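Local coordinates for nisin biosynthesis protein NisC (Lactococcus lactis subsp. lactis, PDB 2G0D), which closes the thioether (lanthionine-type) rings of the lantibiotic nisin, acting as a zinc-containing cyclase on its precursor peptide, at residues 146-151 with 212-217; 138-143 with 163-168; 80-85 with 397-402; 112-117 with 153-158. All blocks are in the same frame, centred on the assembly; numbering follows the deposited sequence.

Contact 1. Residues 146-151 with 212-217; sequences YLLLIN and GCILAY
L148 and Y217 carry this apolar contact, lying alongside each other and running in opposite directions. Two carbons of the leucine meet one side of the phenol ring: L148 CD1 comes to 3.6 Å from Y217 CD2, and L148 CB to 3.7 Å from Y217 CE2. The methyl approaches the ring obliquely. The phenol reaches across because its CG stands anti to the backbone N of Y217 (chi1 -176°), which sends the ring out from helix 208-221. Two looser packing contacts flank this pair. I214, one turn earlier on the same helix, brings its CD1 to an apolar contact 4.3 Å from L148 CD1, and L149 crosses the tyrosine at about a right angle, its CD2 4.0 Å from Y217 OH.

Backbone hydrogen bonds shape the leucine side. A type I beta turn runs from L147 to I150, closed by I150 N donating to L147 O at 2.9 Å, and this turn presents L148 and L149 to the tyrosine. In the alpha toroid, the contact joins the turn that follows from helix 140-147 to helix 208-221.

Polar chemistry enters through partners outside the two segments: Y217 OH is hydrogen-bonded to D404 OD2, and the Y217 ring stacks with that of F402. With no hydrogen bond crossing between the segments themselves, their cohesion is van der Waals in kind, while the tyrosine's buried hydroxyl is satisfied by a carboxylate from the C-terminal end of the chain.

Contact 2. Residues 138-143 with 163-168; sequences EGLSGI and INFLSN
L140 meets F165 and L166, two consecutive residues of helix 156-168, in a purely apolar cluster. Its CD1 methyl approaches one flank of the phenylalanine ring obliquely, 3.4 Å from F165 CD2 and nearly as close to CE2, and the two side chains cross at about a right angle. F165 has CG anti to its backbone N (chi1 174°), an orientation that carries the ring over to the leucine; F124 packs edge-to-face with the same ring. L140 CB lies 4.1 Å from L166 CD2.

The contact is one of the places where successive helices of the alpha toroid pack together: G139 takes the N-cap position just ahead of helix 140-147, and the first turn of that helix leans on the later part of helix 156-168. V117 and I121 of helix 100-122 also touch L140.

One polar group joins the packing. L166 CD1 comes to 3.7 Å from S141 OG, a packing contact of methyl on hydroxyl; the S141 hydroxyl is hydrogen-bonded to Y134 O. Within helix 156-168, I163 O accepts two bonds from S167, one from the backbone N at 3.0 Å and one from OG at 2.9 Å, and they arrive from opposite faces of the carbonyl plane.

Contact 3. Residues 80-85 with 397-402; sequences SLYSGA and QALLLF
Y82 OH donates a short hydrogen bond of 2.6 Å to A398 O, and does so from above the carbonyl plane: the hydroxyl oxygen stands 67° out of that plane, with a C=O...donor angle of 112°. In the alpha toroid, this bond ties the loop just ahead of helix 85-92 to a loop near the C-terminus, close to the middle of the protein. Relative to the ring, the carbonyl oxygen lies at the edge and in plane, 3.3 Å from Y82 CE1, so the same oxygen receives the hydroxyl and borders an aromatic C-H.

Apolar groups pack beside the bond. A398 CB packs against the phenol end of the tyrosine, and L399 CD2 reaches back to 3.6 Å from Y82 OH. L81 comes in beside the tyrosine: with CG anti to the backbone N (chi1 180°), it points CD2 at the same backbone, 3.7 Å from A398 O. The neighbouring carbonyls of the 397-402 segment are engaged too, Q397 O with S145 OG and L399 O with W277 NE1. The side chain of L399 lies about 9 Å from the zinc ion, whose protein ligands are C278, C324 and H325, so the contact belongs to the surroundings of the metal site without contributing a ligand.

The 80-85 loop is held from outside and within: S80 OG and S83 OG are hydrogen-bonded to E138 OE1 and OE2, respectively. S80 OG also completes an ST motif, accepting from S83 N at 3.0 Å.

Contact 4. Residues 112-117 with 153-158; sequences YIEYFV and EQYDDL
The Y155 ring has Q154 CG over the centre of one face, 3.6 Å above the plane, and the carboxylate of E114 at its edge. E114 OE1 lies near the ring plane, 3.3 Å from Y155 CE1, facing the electropositive rim of ring hydrogens; the carboxylate itself is turned 56° from the ring. E114 extends this far because CG is anti to the backbone N (chi1 176°) and the chain stays stretched beyond it.

Water continues the reach of the carboxylate. Water 1 donates to E114 OE2 at 2.7 Å and to Q154 O, and accepts from L158 N at 2.9 Å. It thus links the glutamate to the Q154 carbonyl just ahead of helix 156-168, where Y155 is the N-cap residue, and to the L158 amide in its first turn. A negative carboxylate linked through water to a helix N-terminus is probably favoured by the helix dipole. Water 2 lies 2.7 Å from E114 OE1 and is also within hydrogen-bonding distance of Q154 O, though it has more acceptors near it than protons to give.

The segments belong to two helices of the alpha toroid, 100-122 and 156-168, and the centre of the contact lies about 20 Å from the centre of the chain. Beside the water-linked carboxylate, L158 packs with both methyls: CD2 meets E114 CB at 3.7 Å, and CD1 meets V117 CG1 at 3.7 Å, where the two side chains cross at about a right angle. Helix 140-147 borders these apolar groups, with L147 touching L158 and L140 touching V117.

How the contacts relate
Along the chain the eight segments run 80-85, 112-117, 138-143, 146-151, 153-158, 163-168, 212-217 and 397-402, so contact 3 spans the other three. Contacts 1 and 2 share helix 140-147, and contacts 2 and 4 share helix 156-168; the centres of 1 and 2 are about 10 Å apart, those of 3 and 4 about 16 Å. Contacts 1, 2 and 4 lie on the same side of the chain's centre, whereas the centre of contact 3 is about 5 Å from it, near the zinc. Together they follow one sector of the alpha toroid from its peripheral helices inward, joining that sector to the C-terminal part of the chain beside the metal site.

Contact 1. Residues 146-151 with 212-217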
loop_
_atom_site.group_PDB
_atom_site.type_symbol
_atom_site.label_atom_id
_atom_site.label_comp_id
_atom_site.label_asym_id
_atom_site.label_seq_id
_atom_site.Cartn_x
_atom_site.Cartn_y
_atom_site.Cartn_z
ATOM N N TYR A 146 3.230 -6.693 -5.582
ATOM C CA TYR A 146 2.915 -8.116 -5.636
ATOM C C TYR A 146 3.872 -8.883 -6.556
ATOM O O TYR A 146 4.429 -9.910 -6.141
ATOM C CB TYR A 146 1.458 -8.390 -6.071
ATOM C CG TYR A 146 1.259 -9.849 -6.459
ATOM C CD1 TYR A 146 1.183 -10.851 -5.484
ATOM C CD2 TYR A 146 1.181 -10.229 -7.795
ATOM C CE1 TYR A 146 1.042 -12.199 -5.840
ATOM C CE2 TYR A 146 1.050 -11.579 -8.166
ATOM C CZ TYR A 146 0.996 -12.561 -7.184
ATOM O OH TYR A 146 0.847 -13.896 -7.547
ATOM N N LEU A 147 4.065 -8.396 -7.783
ATOM C CA LEU A 147 4.920 -9.107 -8.772
ATOM C C LEU A 147 6.314 -9.399 -8.253
ATOM O O LEU A 147 6.817 -10.493 -8.480
ATOM C CB LEU A 147 4.978 -8.381 -10.134
ATOM C CG LEU A 147 3.647 -8.346 -10.913
ATOM C CD1 LEU A 147 3.763 -7.395 -12.125
ATOM C CD2 LEU A 147 3.198 -9.738 -11.359
ATOM N N LEU A 148 6.903 -8.443 -7.504
ATOM C CA LEU A 148 8.271 -8.567 -6.989
ATOM C C LEU A 148 8.492 -9.665 -5.931
ATOM O O LEU A 148 9.640 -10.011 -5.608
ATOM C CB LEU A 148 8.793 -7.212 -6.486
ATOM C CG LEU A 148 9.054 -6.199 -7.611
ATOM C CD1 LEU A 148 9.184 -4.803 -7.024
ATOM C CD2 LEU A 148 10.304 -6.560 -8.455
ATOM N N LEU A 149 7.405 -10.235 -5.436
ATOM C CA LEU A 149 7.454 -11.425 -4.589
ATOM C C LEU A 149 7.594 -12.728 -5.385
ATOM O O LEU A 149 7.853 -13.766 -4.795
ATOM C CB LEU A 149 6.169 -11.521 -3.747
ATOM C CG LEU A 149 5.955 -10.462 -2.650
ATOM C CD1 LEU A 149 4.555 -10.656 -2.074
ATOM C CD2 LEU A 149 7.057 -10.563 -1.545
ATOM N N ILE A 150 7.358 -12.688 -6.697
ATOM C CA ILE A 150 7.520 -13.885 -7.511
ATOM C C ILE A 150 8.955 -13.953 -8.029
ATOM O O ILE A 150 9.410 -13.053 -8.737
ATOM C CB ILE A 150 6.527 -13.919 -8.717
ATOM C CG1 ILE A 150 5.079 -13.656 -8.276
ATOM C CG2 ILE A 150 6.619 -15.243 -9.453
ATOM C CD1 ILE A 150 4.148 -13.387 -9.459
ATOM N N ASN A 151 9.659 -15.031 -7.692
ATOM C CA ASN A 151 11.054 -15.189 -8.130
ATOM C C ASN A 151 11.224 -15.835 -9.513
ATOM O O ASN A 151 12.309 -15.839 -10.067
ATOM C CB ASN A 151 11.893 -15.916 -7.066
ATOM C CG ASN A 151 11.911 -15.180 -5.727
ATOM O OD1 ASN A 151 11.593 -15.767 -4.695
ATOM N ND2 ASN A 151 12.263 -13.900 -5.739
ATOM N N GLY A 212 8.204 6.192 -6.043
ATOM C CA GLY A 212 9.543 6.172 -5.448
ATOM C C GLY A 212 9.834 4.922 -4.637
ATOM O O GLY A 212 10.860 4.278 -4.852
ATOM N N CYS A 213 8.928 4.559 -3.723
ATOM C CA CYS A 213 9.090 3.350 -2.909
ATOM C C CYS A 213 9.219 2.119 -3.777
ATOM O O CYS A 213 10.094 1.281 -3.533
ATOM C CB CYS A 213 7.921 3.154 -1.933
ATOM S SG CYS A 213 7.891 4.366 -0.561
ATOM N N ILE A 214 8.356 2.003 -4.792
ATOM C CA ILE A 214 8.350 0.777 -5.599
ATOM C C ILE A 214 9.622 0.675 -6.441
ATOM O O ILE A 214 10.175 -0.417 -6.616
ATOM C CB ILE A 214 7.017 0.544 -6.409
ATOM C CG1 ILE A 214 6.772 -0.956 -6.623
ATOM C CG2 ILE A 214 7.016 1.277 -7.762
ATOM C CD1 ILE A 214 6.616 -1.771 -5.298
ATOM N N LEU A 215 10.113 1.814 -6.926
ATOM C CA LEU A 215 11.403 1.820 -7.644
ATOM C C LEU A 215 12.616 1.480 -6.792
ATOM O O LEU A 215 13.553 0.833 -7.286
ATOM C CB LEU A 215 11.644 3.153 -8.343
ATOM C CG LEU A 215 10.628 3.478 -9.441
ATOM C CD1 LEU A 215 10.878 4.896 -9.935
ATOM C CD2 LEU A 215 10.646 2.471 -10.619
ATOM N N ALA A 216 12.618 1.945 -5.540
ATOM C CA ALA A 216 13.666 1.595 -4.596
ATOM C C ALA A 216 13.612 0.092 -4.300
ATOM O O ALA A 216 14.641 -0.592 -4.326
ATOM C CB ALA A 216 13.511 2.405 -3.298
ATOM N N TYR A 217 12.404 -0.407 -4.006
ATOM C CA TYR A 217 12.207 -1.840 -3.730
ATOM C C TYR A 217 12.608 -2.701 -4.917
ATOM O O TYR A 217 13.310 -3.665 -4.721
ATOM C CB TYR A 217 10.772 -2.147 -3.289
ATOM C CG TYR A 217 10.498 -3.597 -2.895
ATOM C CD1 TYR A 217 11.233 -4.226 -1.882
ATOM C CD2 TYR A 217 9.478 -4.331 -3.517
ATOM C CE1 TYR A 217 10.969 -5.543 -1.507
ATOM C CE2 TYR A 217 9.206 -5.645 -3.130
ATOM C CZ TYR A 217 9.940 -6.230 -2.131
ATOM O OH TYR A 217 9.675 -7.534 -1.772
#

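Contact 2. Residues 138-143 with 163-168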
loop_
_atom_site.group_PDB
_atom_site.type_symbol
_atom_site.label_atom_id
_atom_site.label_comp_id
_atom_site.label_asym_id
_atom_site.label_seq_id
_atom_site.Cartn_x
_atom_site.Cartn_y
_atom_site.Cartn_z
ATOM N N GLU A 138 -4.864 1.198 -7.290
ATOM C CA GLU A 138 -5.394 0.613 -8.524
ATOM C C GLU A 138 -4.365 0.458 -9.646
ATOM O O GLU A 138 -4.615 -0.260 -10.604
ATOM C CB GLU A 138 -6.617 1.401 -9.044
ATOM C CG GLU A 138 -7.768 1.503 -8.033
ATOM C CD GLU A 138 -8.335 0.154 -7.600
ATOM O OE1 GLU A 138 -8.302 -0.795 -8.397
ATOM O OE2 GLU A 138 -8.824 0.041 -6.455
ATOM N N GLY A 139 -3.213 1.119 -9.533
ATOM C CA GLY A 139 -2.276 1.184 -10.673
ATOM C C GLY A 139 -1.070 0.259 -10.606
ATOM O O GLY A 139 -1.024 -0.674 -9.809
ATOM N N LEU A 140 -0.080 0.548 -11.435
ATOM C CA LEU A 140 1.015 -0.368 -11.724
ATOM C C LEU A 140 1.986 -0.533 -10.562
ATOM O O LEU A 140 2.601 -1.597 -10.429
ATOM C CB LEU A 140 1.779 0.094 -12.976
ATOM C CG LEU A 140 1.046 0.072 -14.344
ATOM C CD1 LEU A 140 1.977 0.413 -15.504
ATOM C CD2 LEU A 140 0.404 -1.272 -14.611
ATOM N N SER A 141 2.152 0.516 -9.748
ATOM C CA SER A 141 3.054 0.458 -8.570
ATOM C C SER A 141 2.612 -0.652 -7.595
ATOM O O SER A 141 3.427 -1.495 -7.189
ATOM C CB SER A 141 3.076 1.795 -7.824
ATOM O OG SER A 141 3.780 2.770 -8.557
ATOM N N GLY A 142 1.327 -0.642 -7.248
ATOM C CA GLY A 142 0.723 -1.680 -6.412
ATOM C C GLY A 142 0.835 -3.076 -7.024
ATOM O O GLY A 142 1.162 -4.033 -6.338
ATOM N N ILE A 143 0.578 -3.186 -8.320
ATOM C CA ILE A 143 0.731 -4.469 -9.036
ATOM C C ILE A 143 2.168 -4.977 -8.967
ATOM O O ILE A 143 2.388 -6.152 -8.678
ATOM C CB ILE A 143 0.236 -4.377 -10.499
ATOM C CG1 ILE A 143 -1.292 -4.284 -10.523
ATOM C CG2 ILE A 143 0.719 -5.585 -11.342
ATOM C CD1 ILE A 143 -1.919 -4.038 -11.943
ATOM N N ILE A 163 8.674 -1.059 -14.588
ATOM C CA ILE A 163 9.723 -0.184 -14.039
ATOM C C ILE A 163 10.080 0.946 -15.016
ATOM O O ILE A 163 10.128 2.122 -14.615
ATOM C CB ILE A 163 10.970 -0.998 -13.622
ATOM C CG1 ILE A 163 10.732 -1.681 -12.265
ATOM C CG2 ILE A 163 12.267 -0.110 -13.542
ATOM C CD1 ILE A 163 11.580 -2.931 -12.083
ATOM N N ASN A 164 10.297 0.599 -16.287
ATOM C CA ASN A 164 10.620 1.609 -17.311
ATOM C C ASN A 164 9.467 2.580 -17.526
ATOM O O ASN A 164 9.682 3.789 -17.645
ATOM C CB ASN A 164 10.993 0.960 -18.650
ATOM C CG ASN A 164 12.408 0.415 -18.678
ATOM O OD1 ASN A 164 13.182 0.584 -17.736
ATOM N ND2 ASN A 164 12.753 -0.260 -19.778
ATOM N N PHE A 165 8.242 2.047 -17.554
ATOM C CA PHE A 165 7.047 2.862 -17.693
ATOM C C PHE A 165 6.845 3.850 -16.532
ATOM O O PHE A 165 6.562 5.036 -16.760
ATOM C CB PHE A 165 5.820 1.974 -17.870
ATOM C CG PHE A 165 4.522 2.727 -17.875
ATOM C CD1 PHE A 165 3.985 3.200 -19.074
ATOM C CD2 PHE A 165 3.833 2.961 -16.686
ATOM C CE1 PHE A 165 2.776 3.897 -19.078
ATOM C CE2 PHE A 165 2.630 3.661 -16.683
ATOM C CZ PHE A 165 2.102 4.120 -17.881
ATOM N N LEU A 166 6.978 3.372 -15.293
ATOM C CA LEU A 166 6.931 4.265 -14.142
ATOM C C LEU A 166 8.024 5.357 -14.163
ATOM O O LEU A 166 7.710 6.542 -14.020
ATOM C CB LEU A 166 6.952 3.477 -12.811
ATOM C CG LEU A 166 5.798 2.491 -12.537
ATOM C CD1 LEU A 166 6.048 1.586 -11.267
ATOM C CD2 LEU A 166 4.444 3.218 -12.475
ATOM N N SER A 167 9.289 4.962 -14.309
ATOM C CA SER A 167 10.424 5.912 -14.363
ATOM C C SER A 167 10.205 7.026 -15.382
ATOM O O SER A 167 10.458 8.198 -15.097
ATOM C CB SER A 167 11.748 5.200 -14.707
ATOM O OG SER A 167 12.025 4.167 -13.765
ATOM N N ASN A 168 9.739 6.646 -16.568
ATOM C CA ASN A 168 9.460 7.596 -17.632
ATOM C C ASN A 168 8.387 8.636 -17.263
ATOM O O ASN A 168 8.386 9.738 -17.797
ATOM C CB ASN A 168 9.089 6.861 -18.918
ATOM C CG ASN A 168 8.862 7.803 -20.076
ATOM O OD1 ASN A 168 9.800 8.410 -20.597
ATOM N ND2 ASN A 168 7.612 7.941 -20.481
#

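Contact 3. Residues 80-85 with 397-402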
loop_
_atom_site.group_PDB
_atom_site.type_symbol
_atom_site.label_atom_id
_atom_site.label_comp_id
_atom_site.label_asym_id
_atom_site.label_seq_id
_atom_site.Cartn_x
_atom_site.Cartn_y
_atom_site.Cartn_z
ATOM N N SER A 80 -5.575 -5.001 -10.527
ATOM C CA SER A 80 -5.064 -4.086 -9.513
ATOM C C SER A 80 -4.838 -4.725 -8.133
ATOM O O SER A 80 -5.502 -5.689 -7.769
ATOM C CB SER A 80 -5.987 -2.868 -9.396
ATOM O OG SER A 80 -7.083 -3.133 -8.548
ATOM N N LEU A 81 -3.893 -4.177 -7.380
ATOM C CA LEU A 81 -3.613 -4.667 -6.017
ATOM C C LEU A 81 -4.870 -4.643 -5.121
ATOM O O LEU A 81 -5.193 -5.644 -4.490
ATOM C CB LEU A 81 -2.469 -3.878 -5.358
ATOM C CG LEU A 81 -2.036 -4.248 -3.915
ATOM C CD1 LEU A 81 -1.504 -5.689 -3.802
ATOM C CD2 LEU A 81 -0.968 -3.289 -3.373
ATOM N N TYR A 82 -5.563 -3.503 -5.059
ATOM C CA TYR A 82 -6.651 -3.340 -4.089
ATOM C C TYR A 82 -8.036 -3.722 -4.581
ATOM O O TYR A 82 -8.915 -3.943 -3.763
ATOM C CB TYR A 82 -6.642 -1.943 -3.442
ATOM C CG TYR A 82 -5.669 -1.869 -2.276
ATOM C CD1 TYR A 82 -4.320 -1.659 -2.490
ATOM C CD2 TYR A 82 -6.113 -2.038 -0.953
ATOM C CE1 TYR A 82 -3.416 -1.616 -1.426
ATOM C CE2 TYR A 82 -5.223 -2.008 0.116
ATOM C CZ TYR A 82 -3.890 -1.781 -0.125
ATOM O OH TYR A 82 -3.015 -1.743 0.923
ATOM N N SER A 83 -8.239 -3.787 -5.896
ATOM C CA SER A 83 -9.552 -4.201 -6.450
ATOM C C SER A 83 -9.481 -5.409 -7.371
ATOM O O SER A 83 -10.517 -5.974 -7.696
ATOM C CB SER A 83 -10.223 -3.063 -7.227
ATOM O OG SER A 83 -10.384 -1.948 -6.400
ATOM N N GLY A 84 -8.287 -5.785 -7.819
ATOM C CA GLY A 84 -8.196 -6.771 -8.885
ATOM C C GLY A 84 -7.430 -8.035 -8.570
ATOM O O GLY A 84 -7.326 -8.440 -7.412
ATOM N N ALA A 85 -6.886 -8.651 -9.619
ATOM C CA ALA A 85 -6.198 -9.940 -9.499
ATOM C C ALA A 85 -4.987 -9.963 -8.571
ATOM O O ALA A 85 -4.760 -10.974 -7.900
ATOM C CB ALA A 85 -5.821 -10.499 -10.904
ATOM N N GLN A 397 2.946 -6.458 2.094
ATOM C CA GLN A 397 3.264 -6.052 0.729
ATOM C C GLN A 397 2.268 -5.035 0.213
ATOM O O GLN A 397 2.633 -4.136 -0.543
ATOM C CB GLN A 397 3.269 -7.268 -0.209
ATOM C CG GLN A 397 4.144 -7.116 -1.467
ATOM C CD GLN A 397 5.669 -7.163 -1.158
ATOM O OE1 GLN A 397 6.527 -6.952 -2.049
ATOM N NE2 GLN A 397 5.996 -7.435 0.082
ATOM N N ALA A 398 1.007 -5.193 0.596
ATOM C CA ALA A 398 -0.068 -4.325 0.121
ATOM C C ALA A 398 0.078 -2.880 0.631
ATOM O O ALA A 398 -0.518 -1.955 0.075
ATOM C CB ALA A 398 -1.409 -4.891 0.553
ATOM N N LEU A 399 0.854 -2.713 1.700
ATOM C CA LEU A 399 1.119 -1.409 2.324
ATOM C C LEU A 399 2.504 -0.889 2.003
ATOM O O LEU A 399 2.919 0.126 2.549
ATOM C CB LEU A 399 0.953 -1.520 3.848
ATOM C CG LEU A 399 -0.454 -1.795 4.399
ATOM C CD1 LEU A 399 -0.448 -1.875 5.942
ATOM C CD2 LEU A 399 -1.418 -0.719 3.957
ATOM N N LEU A 400 3.220 -1.596 1.127
ATOM C CA LEU A 400 4.635 -1.309 0.800
ATOM C C LEU A 400 5.501 -1.336 2.038
ATOM O O LEU A 400 6.422 -0.510 2.209
ATOM C CB LEU A 400 4.826 0.043 0.065
ATOM C CG LEU A 400 3.960 0.398 -1.157
ATOM C CD1 LEU A 400 4.430 1.742 -1.765
ATOM C CD2 LEU A 400 3.892 -0.721 -2.228
ATOM N N LEU A 401 5.233 -2.306 2.895
ATOM C CA LEU A 401 6.064 -2.541 4.070
ATOM C C LEU A 401 6.836 -3.791 3.742
ATOM O O LEU A 401 6.272 -4.887 3.702
ATOM C CB LEU A 401 5.205 -2.707 5.322
ATOM C CG LEU A 401 4.300 -1.512 5.600
ATOM C CD1 LEU A 401 3.375 -1.744 6.847
ATOM C CD2 LEU A 401 5.094 -0.164 5.713
ATOM N N PHE A 402 8.125 -3.604 3.452
ATOM C CA PHE A 402 8.947 -4.631 2.820
ATOM C C PHE A 402 9.927 -5.221 3.846
ATOM O O PHE A 402 11.038 -4.696 4.033
ATOM C CB PHE A 402 9.711 -3.988 1.651
ATOM C CG PHE A 402 8.821 -3.394 0.568
ATOM C CD1 PHE A 402 7.795 -4.159 -0.027
ATOM C CD2 PHE A 402 9.062 -2.099 0.084
ATOM C CE1 PHE A 402 6.978 -3.630 -1.052
ATOM C CE2 PHE A 402 8.260 -1.546 -0.930
ATOM C CZ PHE A 402 7.230 -2.334 -1.535
#

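Contact 4. Residues 112-117 with 153-158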
loop_
_atom_site.group_PDB
_atom_site.type_symbol
_atom_site.label_atom_id
_atom_site.label_comp_id
_atom_site.label_asym_id
_atom_site.label_seq_id
_atom_site.Cartn_x
_atom_site.Cartn_y
_atom_site.Cartn_z
ATOM N N TYR A 112 -3.141 -13.588 -16.161
ATOM C CA TYR A 112 -4.085 -12.503 -16.365
ATOM C C TYR A 112 -3.445 -11.151 -16.030
ATOM O O TYR A 112 -3.599 -10.187 -16.781
ATOM C CB TYR A 112 -5.433 -12.696 -15.627
ATOM C CG TYR A 112 -6.258 -11.410 -15.677
ATOM C CD1 TYR A 112 -6.947 -11.017 -16.841
ATOM C CD2 TYR A 112 -6.281 -10.551 -14.591
ATOM C CE1 TYR A 112 -7.673 -9.803 -16.872
ATOM C CE2 TYR A 112 -6.987 -9.362 -14.625
ATOM C CZ TYR A 112 -7.665 -8.987 -15.743
ATOM O OH TYR A 112 -8.345 -7.781 -15.692
ATOM N N ILE A 113 -2.712 -11.089 -14.915
ATOM C CA ILE A 113 -2.062 -9.845 -14.516
ATOM C C ILE A 113 -1.094 -9.330 -15.580
ATOM O O ILE A 113 -1.125 -8.141 -15.913
ATOM C CB ILE A 113 -1.324 -9.953 -13.151
ATOM C CG1 ILE A 113 -2.326 -10.083 -11.989
ATOM C CG2 ILE A 113 -0.453 -8.709 -12.940
ATOM C CD1 ILE A 113 -1.729 -10.631 -10.661
ATOM N N GLU A 114 -0.233 -10.215 -16.093
ATOM C CA GLU A 114 0.707 -9.860 -17.142
ATOM C C GLU A 114 -0.001 -9.384 -18.415
ATOM O O GLU A 114 0.379 -8.358 -18.979
ATOM C CB GLU A 114 1.646 -11.030 -17.476
ATOM C CG GLU A 114 2.600 -10.729 -18.647
ATOM C CD GLU A 114 3.847 -11.597 -18.655
ATOM O OE1 GLU A 114 3.876 -12.662 -17.990
ATOM O OE2 GLU A 114 4.816 -11.197 -19.323
ATOM N N TYR A 115 -1.009 -10.133 -18.862
ATOM C CA TYR A 115 -1.930 -9.670 -19.929
ATOM C C TYR A 115 -2.521 -8.274 -19.619
ATOM O O TYR A 115 -2.453 -7.368 -20.453
ATOM C CB TYR A 115 -3.090 -10.661 -20.168
ATOM C CG TYR A 115 -4.260 -10.003 -20.885
ATOM C CD1 TYR A 115 -4.145 -9.608 -22.217
ATOM C CD2 TYR A 115 -5.457 -9.730 -20.220
ATOM C CE1 TYR A 115 -5.188 -8.985 -22.882
ATOM C CE2 TYR A 115 -6.531 -9.097 -20.896
ATOM C CZ TYR A 115 -6.375 -8.731 -22.221
ATOM O OH TYR A 115 -7.397 -8.111 -22.902
ATOM N N PHE A 116 -3.115 -8.127 -18.433
ATOM C CA PHE A 116 -3.715 -6.857 -18.013
ATOM C C PHE A 116 -2.733 -5.682 -18.074
ATOM O O PHE A 116 -3.045 -4.618 -18.635
ATOM C CB PHE A 116 -4.317 -6.955 -16.607
ATOM C CG PHE A 116 -4.805 -5.626 -16.069
ATOM C CD1 PHE A 116 -6.020 -5.092 -16.504
ATOM C CD2 PHE A 116 -4.027 -4.892 -15.171
ATOM C CE1 PHE A 116 -6.464 -3.846 -16.032
ATOM C CE2 PHE A 116 -4.468 -3.639 -14.684
ATOM C CZ PHE A 116 -5.683 -3.121 -15.108
ATOM N N VAL A 117 -1.550 -5.865 -17.497
ATOM C CA VAL A 117 -0.569 -4.784 -17.467
ATOM C C VAL A 117 -0.101 -4.409 -18.879
ATOM O O VAL A 117 -0.107 -3.244 -19.258
ATOM C CB VAL A 117 0.622 -5.124 -16.527
ATOM C CG1 VAL A 117 1.749 -4.119 -16.675
ATOM C CG2 VAL A 117 0.147 -5.157 -15.083
ATOM N N GLU A 153 11.756 -16.243 -13.143
ATOM C CA GLU A 153 12.367 -15.304 -14.105
ATOM C C GLU A 153 11.523 -14.987 -15.361
ATOM O O GLU A 153 11.824 -14.036 -16.095
ATOM C CB GLU A 153 13.815 -15.708 -14.475
ATOM C CG GLU A 153 13.982 -16.616 -15.685
ATOM C CD GLU A 153 15.465 -16.851 -16.051
ATOM O OE1 GLU A 153 15.877 -16.564 -17.209
ATOM O OE2 GLU A 153 16.223 -17.331 -15.178
ATOM N N GLN A 154 10.462 -15.757 -15.594
ATOM C CA GLN A 154 9.564 -15.486 -16.724
ATOM C C GLN A 154 8.859 -14.116 -16.590
ATOM O O GLN A 154 8.373 -13.568 -17.579
ATOM C CB GLN A 154 8.545 -16.625 -16.906
ATOM C CG GLN A 154 7.531 -16.761 -15.762
ATOM C CD GLN A 154 6.346 -17.652 -16.133
ATOM O OE1 GLN A 154 5.669 -17.405 -17.134
ATOM N NE2 GLN A 154 6.084 -18.676 -15.329
ATOM N N TYR A 155 8.846 -13.549 -15.377
ATOM C CA TYR A 155 8.195 -12.251 -15.143
ATOM C C TYR A 155 9.165 -11.064 -15.156
ATOM O O TYR A 155 8.779 -9.919 -14.885
ATOM C CB TYR A 155 7.349 -12.311 -13.889
ATOM C CG TYR A 155 6.246 -13.356 -13.988
ATOM C CD1 TYR A 155 5.249 -13.261 -14.987
ATOM C CD2 TYR A 155 6.216 -14.452 -13.126
ATOM C CE1 TYR A 155 4.242 -14.221 -15.097
ATOM C CE2 TYR A 155 5.220 -15.417 -13.230
ATOM C CZ TYR A 155 4.235 -15.290 -14.217
ATOM O OH TYR A 155 3.236 -16.231 -14.319
ATOM N N ASP A 156 10.417 -11.351 -15.526
ATOM C CA ASP A 156 11.477 -10.361 -15.571
ATOM C C ASP A 156 11.155 -9.287 -16.581
ATOM O O ASP A 156 11.302 -8.089 -16.300
ATOM C CB ASP A 156 12.828 -11.030 -15.876
ATOM C CG ASP A 156 13.424 -11.749 -14.641
ATOM O OD1 ASP A 156 12.838 -11.682 -13.530
ATOM O OD2 ASP A 156 14.482 -12.391 -14.783
ATOM N N ASP A 157 10.670 -9.712 -17.735
ATOM C CA ASP A 157 10.334 -8.779 -18.799
ATOM C C ASP A 157 9.205 -7.838 -18.382
ATOM O O ASP A 157 9.343 -6.635 -18.542
ATOM C CB ASP A 157 10.034 -9.508 -20.125
ATOM C CG ASP A 157 11.274 -10.105 -20.747
ATOM O OD1 ASP A 157 12.352 -9.479 -20.680
ATOM O OD2 ASP A 157 11.191 -11.215 -21.320
ATOM N N LEU A 158 8.123 -8.397 -17.833
ATOM C CA LEU A 158 7.006 -7.641 -17.289
ATOM C C LEU A 158 7.466 -6.613 -16.229
ATOM O O LEU A 158 7.039 -5.447 -16.247
ATOM C CB LEU A 158 5.971 -8.617 -16.681
ATOM C CG LEU A 158 4.795 -8.084 -15.835
ATOM C CD1 LEU A 158 3.895 -7.120 -16.644
ATOM C CD2 LEU A 158 3.965 -9.206 -15.231
HETATM O O HOH W 1 7.372 -11.097 -18.568
HETATM O O HOH W 2 5.844 -14.451 -18.437
#